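Local atomic coordinates of thiamine-monophosphate kinase (Stenotrophomonas maltophilia, PDB entry 6XEP), a protein that probably phosphorylates thiamine monophosphate with ATP, in the presence of magnesium, to make thiamine diphosphate, the active form of vitamin B1. Residues D28-G33 with A124-D129; A174-Q179 with E258-D263. All coordinates share one frame; numbering follows the deposited sequence. Where two conformers were deposited one is given.

Interaction 1 (D28-G33 with A124-D129). With NA (sodium ion), chain D.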
ATOM      1  N   ASP A  28       6.997 -18.333 -11.279  1.00 23.87           N
ATOM      2  CA  ASP A  28       7.949 -19.082 -10.465  0.57 27.45           C
ATOM      3  C   ASP A  28       8.544 -18.256  -9.326  1.00 26.87           C
ATOM      4  O   ASP A  28       9.204 -18.828  -8.451  1.00 30.76           O
ATOM      5  CB  ASP A  28       9.076 -19.636 -11.341  0.57 30.69           C
ATOM      6  CG  ASP A  28       8.593 -20.679 -12.334  0.57 32.76           C
ATOM      7  OD1 ASP A  28       7.415 -21.095 -12.266  0.57 30.28           O
ATOM      8  OD2 ASP A  28       9.409 -21.084 -13.188  0.57 41.48           O
ATOM      9  N   ASP A  29       8.333 -16.936  -9.311  1.00 22.83           N
ATOM     10  CA  ASP A  29       8.855 -16.061  -8.262  1.00 23.40           C
ATOM     11  C   ASP A  29       7.845 -15.806  -7.149  1.00 19.88           C
ATOM     12  O   ASP A  29       8.107 -14.993  -6.258  1.00 21.26           O
ATOM     13  CB  ASP A  29       9.299 -14.717  -8.852  1.00 20.68           C
ATOM     14  CG  ASP A  29       8.179 -14.015  -9.595  1.00 20.59           C
ATOM     15  OD1 ASP A  29       7.472 -14.693 -10.374  1.00 23.37           O
ATOM     16  OD2 ASP A  29       8.012 -12.796  -9.406  1.00 22.30           O
ATOM     17  N   ILE A  30       6.694 -16.470  -7.183  1.00 17.53           N
ATOM     18  CA  ILE A  30       5.637 -16.267  -6.200  1.00 17.63           C
ATOM     19  C   ILE A  30       5.207 -17.630  -5.687  1.00 20.46           C
ATOM     20  O   ILE A  30       4.771 -18.481  -6.472  1.00 23.76           O
ATOM     21  CB  ILE A  30       4.433 -15.539  -6.800  1.00 17.12           C
ATOM     22  CG1 ILE A  30       4.870 -14.248  -7.499  1.00 15.06           C
ATOM     23  CG2 ILE A  30       3.364 -15.308  -5.734  1.00 16.61           C
ATOM     24  CD1 ILE A  30       3.753 -13.522  -8.145  1.00 16.99           C
ATOM     25  N   LEU A  31       5.309 -17.834  -4.387  1.00 18.41           N
ATOM     26  CA  LEU A  31       4.862 -19.069  -3.753  1.00 20.47           C
ATOM     27  C   LEU A  31       3.552 -18.746  -3.045  1.00 24.75           C
ATOM     28  O   LEU A  31       3.547 -18.009  -2.055  1.00 19.59           O
ATOM     29  CB  LEU A  31       5.921 -19.580  -2.782  1.00 26.82           C
ATOM     30  CG  LEU A  31       5.970 -21.044  -2.386  1.00 37.44           C
ATOM     31  CD1 LEU A  31       6.226 -21.912  -3.613  1.00 38.98           C
ATOM     32  CD2 LEU A  31       7.059 -21.252  -1.329  1.00 41.66           C
ATOM     33  N   LEU A  32       2.439 -19.271  -3.563  1.00 21.61           N
ATOM     34  CA  LEU A  32       1.123 -19.002  -2.968  1.00 23.82           C
ATOM     35  C   LEU A  32       0.231 -20.223  -3.227  1.00 28.79           C
ATOM     36  O   LEU A  32      -0.422 -20.324  -4.267  1.00 36.26           O
ATOM     37  CB  LEU A  32       0.497 -17.733  -3.518  1.00 25.59           C
ATOM     38  CG  LEU A  32      -0.877 -17.421  -2.918  1.00 26.78           C
ATOM     39  CD1 LEU A  32      -0.776 -17.282  -1.391  1.00 28.98           C
ATOM     40  CD2 LEU A  32      -1.502 -16.177  -3.542  1.00 26.78           C
ATOM     41  N   GLY A  33       0.205 -21.124  -2.279  1.00 34.62           N
ATOM     42  CA  GLY A  33      -0.579 -22.329  -2.439  1.00 38.70           C
ATOM     43  C   GLY A  33      -2.020 -22.145  -2.020  1.00 36.56           C
ATOM     44  O   GLY A  33      -2.406 -21.122  -1.448  1.00 28.86           O
ATOM     45  N   ALA A 124       1.574  -9.081 -10.709  1.00 14.70           N
ATOM     46  CA  ALA A 124       0.744 -10.035  -9.984  1.00 13.05           C
ATOM     47  C   ALA A 124       0.255  -9.417  -8.681  1.00 14.42           C
ATOM     48  O   ALA A 124       1.063  -8.990  -7.850  1.00 14.55           O
ATOM     49  CB  ALA A 124       1.519 -11.321  -9.708  1.00 13.84           C
ATOM     50  N   LEU A 125      -1.070  -9.386  -8.496  1.00 15.25           N
ATOM     51  CA  LEU A 125      -1.642  -9.030  -7.201  1.00 12.33           C
ATOM     52  C   LEU A 125      -1.315 -10.141  -6.207  1.00 14.44           C
ATOM     53  O   LEU A 125      -1.676 -11.296  -6.439  1.00 15.09           O
ATOM     54  CB  LEU A 125      -3.154  -8.839  -7.335  1.00 14.59           C
ATOM     55  CG  LEU A 125      -3.959  -8.501  -6.077  1.00 15.98           C
ATOM     56  CD1 LEU A 125      -3.492  -7.195  -5.415  1.00 15.24           C
ATOM     57  CD2 LEU A 125      -5.437  -8.383  -6.448  1.00 17.15           C
ATOM     58  N   ILE A 126      -0.623  -9.825  -5.108  1.00 13.38           N
ATOM     59  CA  ILE A 126      -0.192 -10.874  -4.189  1.00 16.00           C
ATOM     60  C   ILE A 126      -0.700 -10.684  -2.769  1.00 16.39           C
ATOM     61  O   ILE A 126      -0.390 -11.511  -1.907  1.00 20.58           O
ATOM     62  CB  ILE A 126       1.345 -11.056  -4.195  1.00 12.35           C
ATOM     63  CG1 ILE A 126       2.101  -9.720  -4.040  1.00 16.98           C
ATOM     64  CG2 ILE A 126       1.787 -11.793  -5.487  1.00 14.20           C
ATOM     65  CD1 ILE A 126       2.077  -9.130  -2.647  1.00 16.45           C
ATOM     66  N   GLY A 127      -1.442  -9.619  -2.489  1.00 19.08           N
ATOM     67  CA  GLY A 127      -1.971  -9.426  -1.152  1.00 22.45           C
ATOM     68  C   GLY A 127      -2.727  -8.116  -1.058  1.00 22.10           C
ATOM     69  O   GLY A 127      -2.923  -7.412  -2.053  1.00 17.10           O
ATOM     70  N   GLY A 128      -3.137  -7.797   0.153  1.00 23.57           N
ATOM     71  CA  GLY A 128      -3.754  -6.508   0.415  1.00 21.87           C
ATOM     72  C   GLY A 128      -4.789  -6.615   1.527  1.00 28.87           C
ATOM     73  O   GLY A 128      -4.700  -7.489   2.390  1.00 27.42           O
ATOM     74  N   ASP A 129      -5.786  -5.726   1.457  1.00 22.79           N
ATOM     75  CA  ASP A 129      -6.805  -5.596   2.496  1.00 21.98           C
ATOM     76  C   ASP A 129      -8.147  -5.280   1.847  1.00 20.08           C
ATOM     77  O   ASP A 129      -8.200  -4.633   0.809  1.00 21.92           O
ATOM     78  CB  ASP A 129      -6.422  -4.476   3.487  1.00 20.02           C
ATOM     79  CG  ASP A 129      -7.233  -4.506   4.763  1.00 26.34           C
ATOM     80  OD1 ASP A 129      -7.871  -5.549   5.040  1.00 20.23           O
ATOM     81  OD2 ASP A 129      -7.206  -3.485   5.496  1.00 22.87           O
TER
HETATM   82 NA    NA D 403       4.027 -19.720  -8.226  1.00 24.65          NA
HETATM   83  O   HOH W   1       2.116 -20.671  -6.408  0.52 24.65           O
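Ile30 reaches strand 124-132 with both of its branches. Its CD1 methyl lies 3.5 Å from CB of Ala124 and 3.7 Å from CG2 of Ile126. Its CG2 methyl also meets Ile126, at 3.9 Å from that residue's CG2. CG1 of Ile30 stands anti to the carbonyl carbon (chi1 -52°), and the chain runs on extended to CD1 (chi2 178°), which sets that methyl against Ala124 and Ile126 together. In Ile126, CG1 sits between the backbone N and the carbonyl carbon (chi1 49°). This leaves CG2 for Ile30, while the far end of the side chain leads away. Trp92 of the adjoining strand 89-99 touches both isoleucines, as does Leu41 of strand 40-41. The contact is buried and wholly apolar. The backbone O of Ile30 binds a sodium ion at 2.3 Å. The carbonyl oxygens of Thr24 and Arg27 and a water complete the ligands found. That water lies 2.8 Å from the sodium and accepts a hydrogen bond from Leu32 N. A short two-stranded hairpin thus packs on strand 124-132, outermost in its sheet within this chain, of a PurM-like N-terminal domain, next to a sodium site of main-chain carbonyls.

Interaction 2 (A174-Q179 with E258-D263)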
ATOM      1  N   ALA A 174     -12.148  15.223 -21.623  1.00 14.93           N
ATOM      2  CA  ALA A 174     -13.316  14.479 -21.156  1.00 13.31           C
ATOM      3  C   ALA A 174     -13.847  15.051 -19.845  1.00 14.31           C
ATOM      4  O   ALA A 174     -15.065  15.176 -19.665  1.00 16.18           O
ATOM      5  CB  ALA A 174     -12.971  12.999 -20.980  1.00 12.29           C
ATOM      6  N   LEU A 175     -12.950  15.380 -18.906  1.00 14.22           N
ATOM      7  CA  LEU A 175     -13.383  15.948 -17.629  1.00 17.54           C
ATOM      8  C   LEU A 175     -14.129  17.260 -17.837  1.00 21.36           C
ATOM      9  O   LEU A 175     -15.181  17.494 -17.226  1.00 18.93           O
ATOM     10  CB  LEU A 175     -12.178  16.155 -16.706  1.00 16.08           C
ATOM     11  CG  LEU A 175     -12.467  16.418 -15.219  1.00 18.08           C
ATOM     12  CD1 LEU A 175     -13.126  15.188 -14.583  1.00 21.07           C
ATOM     13  CD2 LEU A 175     -11.205  16.814 -14.455  1.00 21.32           C
ATOM     14  N   ARG A 176     -13.616  18.122 -18.720  1.00 20.45           N
ATOM     15  CA  ARG A 176     -14.293  19.388 -18.997  1.00 21.25           C
ATOM     16  C   ARG A 176     -15.671  19.160 -19.607  1.00 20.86           C
ATOM     17  O   ARG A 176     -16.653  19.807 -19.214  1.00 20.40           O
ATOM     18  CB  ARG A 176     -13.438  20.245 -19.931  1.00 24.04           C
ATOM     19  CG  ARG A 176     -12.377  21.088 -19.263  1.00 33.19           C
ATOM     20  CD  ARG A 176     -11.522  21.712 -20.347  1.00 40.45           C
ATOM     21  NE  ARG A 176     -10.476  22.591 -19.845  1.00 38.68           N
ATOM     22  CZ  ARG A 176     -10.444  23.895 -20.080  1.00 38.14           C
ATOM     23  NH1 ARG A 176     -11.410  24.459 -20.795  1.00 44.56           N
ATOM     24  NH2 ARG A 176      -9.454  24.635 -19.599  1.00 49.89           N
ATOM     25  N   LEU A 177     -15.758  18.287 -20.612  1.00 18.11           N
ATOM     26  CA  LEU A 177     -17.062  17.990 -21.202  1.00 19.49           C
ATOM     27  C   LEU A 177     -18.021  17.433 -20.161  1.00 20.29           C
ATOM     28  O   LEU A 177     -19.198  17.808 -20.127  1.00 20.56           O
ATOM     29  CB  LEU A 177     -16.912  17.014 -22.369  1.00 21.38           C
ATOM     30  CG  LEU A 177     -16.162  17.589 -23.570  1.00 20.71           C
ATOM     31  CD1 LEU A 177     -15.799  16.457 -24.521  1.00 22.03           C
ATOM     32  CD2 LEU A 177     -17.002  18.633 -24.285  1.00 23.10           C
ATOM     33  N   TRP A 178     -17.525  16.565 -19.282  1.00 18.24           N
ATOM     34  CA  TRP A 178     -18.372  16.041 -18.213  1.00 23.79           C
ATOM     35  C   TRP A 178     -18.854  17.158 -17.284  1.00 21.29           C
ATOM     36  O   TRP A 178     -20.039  17.215 -16.936  1.00 22.46           O
ATOM     37  CB  TRP A 178     -17.609  14.961 -17.448  1.00 18.63           C
ATOM     38  CG  TRP A 178     -18.250  14.500 -16.175  1.00 19.39           C
ATOM     39  CD1 TRP A 178     -19.316  13.654 -16.043  1.00 23.33           C
ATOM     40  CD2 TRP A 178     -17.831  14.832 -14.851  1.00 20.33           C
ATOM     41  NE1 TRP A 178     -19.596  13.461 -14.704  1.00 24.70           N
ATOM     42  CE2 TRP A 178     -18.697  14.177 -13.958  1.00 20.59           C
ATOM     43  CE3 TRP A 178     -16.824  15.644 -14.335  1.00 16.02           C
ATOM     44  CZ2 TRP A 178     -18.571  14.303 -12.570  1.00 20.18           C
ATOM     45  CZ3 TRP A 178     -16.687  15.755 -12.959  1.00 20.50           C
ATOM     46  CH2 TRP A 178     -17.559  15.090 -12.095  1.00 20.80           C
ATOM     47  N   GLN A 179     -17.964  18.083 -16.912  1.00 22.21           N
ATOM     48  CA  GLN A 179     -18.355  19.182 -16.029  1.00 23.00           C
ATOM     49  C   GLN A 179     -19.356  20.123 -16.694  1.00 25.66           C
ATOM     50  O   GLN A 179     -20.229  20.688 -16.020  1.00 21.32           O
ATOM     51  CB  GLN A 179     -17.118  19.962 -15.593  1.00 24.28           C
ATOM     52  CG  GLN A 179     -16.167  19.162 -14.722  1.00 27.44           C
ATOM     53  CD  GLN A 179     -14.769  19.765 -14.650  1.00 34.61           C
ATOM     54  OE1 GLN A 179     -14.386  20.592 -15.479  1.00 32.56           O
ATOM     55  NE2 GLN A 179     -13.996  19.346 -13.653  1.00 31.48           N
ATOM     56  N   GLU A 258     -11.410  17.994 -32.170  1.00 24.60           N
ATOM     57  CA  GLU A 258     -12.757  18.101 -32.722  1.00 26.96           C
ATOM     58  C   GLU A 258     -13.763  18.637 -31.706  1.00 28.86           C
ATOM     59  O   GLU A 258     -14.678  19.379 -32.080  1.00 28.37           O
ATOM     60  CB  GLU A 258     -13.219  16.744 -33.244  1.00 25.78           C
ATOM     61  CG  GLU A 258     -14.428  16.815 -34.131  1.00 33.65           C
ATOM     62  CD  GLU A 258     -14.103  17.344 -35.519  1.00 37.87           C
ATOM     63  OE1 GLU A 258     -15.022  17.857 -36.188  1.00 50.28           O
ATOM     64  OE2 GLU A 258     -12.927  17.243 -35.941  1.00 39.70           O
ATOM     65  N   LEU A 259     -13.625  18.276 -30.427  1.00 19.37           N
ATOM     66  CA  LEU A 259     -14.679  18.525 -29.451  1.00 21.34           C
ATOM     67  C   LEU A 259     -14.417  19.722 -28.550  1.00 25.36           C
ATOM     68  O   LEU A 259     -15.358  20.216 -27.916  1.00 24.24           O
ATOM     69  CB  LEU A 259     -14.893  17.285 -28.575  1.00 17.66           C
ATOM     70  CG  LEU A 259     -15.445  16.055 -29.298  1.00 20.70           C
ATOM     71  CD1 LEU A 259     -15.662  14.910 -28.318  1.00 19.86           C
ATOM     72  CD2 LEU A 259     -16.724  16.391 -30.065  1.00 27.29           C
ATOM     73  N   LEU A 260     -13.174  20.183 -28.455  1.00 21.86           N
ATOM     74  CA  LEU A 260     -12.838  21.352 -27.653  1.00 24.23           C
ATOM     75  C   LEU A 260     -12.316  22.448 -28.567  1.00 25.35           C
ATOM     76  O   LEU A 260     -11.700  22.176 -29.602  1.00 27.47           O
ATOM     77  CB  LEU A 260     -11.790  21.025 -26.569  1.00 20.31           C
ATOM     78  CG  LEU A 260     -12.315  20.382 -25.279  1.00 28.45           C
ATOM     79  CD1 LEU A 260     -12.811  18.958 -25.519  1.00 25.94           C
ATOM     80  CD2 LEU A 260     -11.251  20.416 -24.201  1.00 33.60           C
ATOM     81  N   GLY A 261     -12.580  23.689 -28.186  1.00 26.11           N
ATOM     82  CA  GLY A 261     -12.064  24.810 -28.945  1.00 30.39           C
ATOM     83  C   GLY A 261     -10.549  24.866 -28.894  1.00 30.18           C
ATOM     84  O   GLY A 261      -9.889  24.205 -28.101  1.00 26.91           O
ATOM     85  N   ARG A 262      -9.993  25.699 -29.770  1.00 31.49           N
ATOM     86  CA  ARG A 262      -8.542  25.783 -29.920  1.00 28.39           C
ATOM     87  C   ARG A 262      -7.850  26.124 -28.597  1.00 27.91           C
ATOM     88  O   ARG A 262      -6.853  25.494 -28.226  1.00 26.06           O
ATOM     89  CB  ARG A 262      -8.240  26.804 -31.020  1.00 36.32           C
ATOM     90  CG  ARG A 262      -6.903  27.496 -31.005  1.00 38.56           C
ATOM     91  CD  ARG A 262      -6.951  28.662 -32.017  1.00 44.11           C
ATOM     92  NE  ARG A 262      -8.129  29.522 -31.841  1.00 43.67           N
ATOM     93  CZ  ARG A 262      -9.127  29.654 -32.720  1.00 47.66           C
ATOM     94  NH1 ARG A 262     -10.149  30.461 -32.452  1.00 49.37           N
ATOM     95  NH2 ARG A 262      -9.108  29.005 -33.876  1.00 42.57           N
ATOM     96  N   ASP A 263      -8.380  27.102 -27.860  1.00 32.64           N
ATOM     97  CA  ASP A 263      -7.751  27.509 -26.606  1.00 30.23           C
ATOM     98  C   ASP A 263      -7.915  26.440 -25.526  1.00 27.36           C
ATOM     99  O   ASP A 263      -6.951  26.090 -24.835  1.00 26.74           O
ATOM    100  CB  ASP A 263      -8.336  28.840 -26.129  1.00 31.70           C
ATOM    101  CG  ASP A 263      -7.924  30.027 -27.005  1.00 33.76           C
ATOM    102  OD1 ASP A 263      -7.017  29.887 -27.852  1.00 41.91           O
ATOM    103  OD2 ASP A 263      -8.507  31.107 -26.831  1.00 43.18           O
TER
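Leu259, the last residue of helix 254-259, meets Leu177 of helix 170-179. Methyl touches methyl, with CD1 of Leu259 4.1 Å from CD1 of Leu177, and the two side chains cross at about a right angle. Tyr194 and Leu197 of helix 192-202 pack on Leu259 and Leu177, respectively, so a third helix joins this apolar cluster.

Leu260 comes next. It is the first residue to leave helical backbone angles, and it reaches two neighbours on the facing helix. Its CG stands anti to the carbonyl carbon (chi1 -82°), and the two methyls then part ways. CD1 lies 4.0 Å from CD1 of Leu177 and 4.1 Å from its CG. CD2 lies 4.1 Å from CD of Arg176, against the aliphatic part of that side chain. Arg176 is extended from CG to NE, which carries the guanidinium group beyond the leucine. There its NH2 forms a salt bridge with Asp267 of helix 262-271.

Gly261 then takes the N-cap position of that helix, and Arg262 and Asp263 begin its first turn.

No hydrogen bond crosses between the two segments. Their contact joins helices within the AIR synthase-related C-terminal domain through packing of aliphatic groups. The fit therefore depends on side-chain shape and not on directional bonds, and the charge of Arg176 is met by Asp267, farther along helix 262-271.

Interaction 1 closes before interaction 2 opens along the chain. Their centres lie 42 Å apart, on opposite sides of the chain's centre, and their nearest atoms are about 25 Å apart. They share no helix, strand or sheet. Interaction 1 sets the strand 30-31 hairpin against strand 124-132, an outermost strand of the four-stranded sheet within this chain. The second subunit also packs on segment 124-129. Interaction 2 joins helices in the C-terminal AIR synthase-related region, and no other protein chain touches it. One contact therefore belongs to the N-terminal half near the dimer partner, the other to helix packing within the C-terminal half.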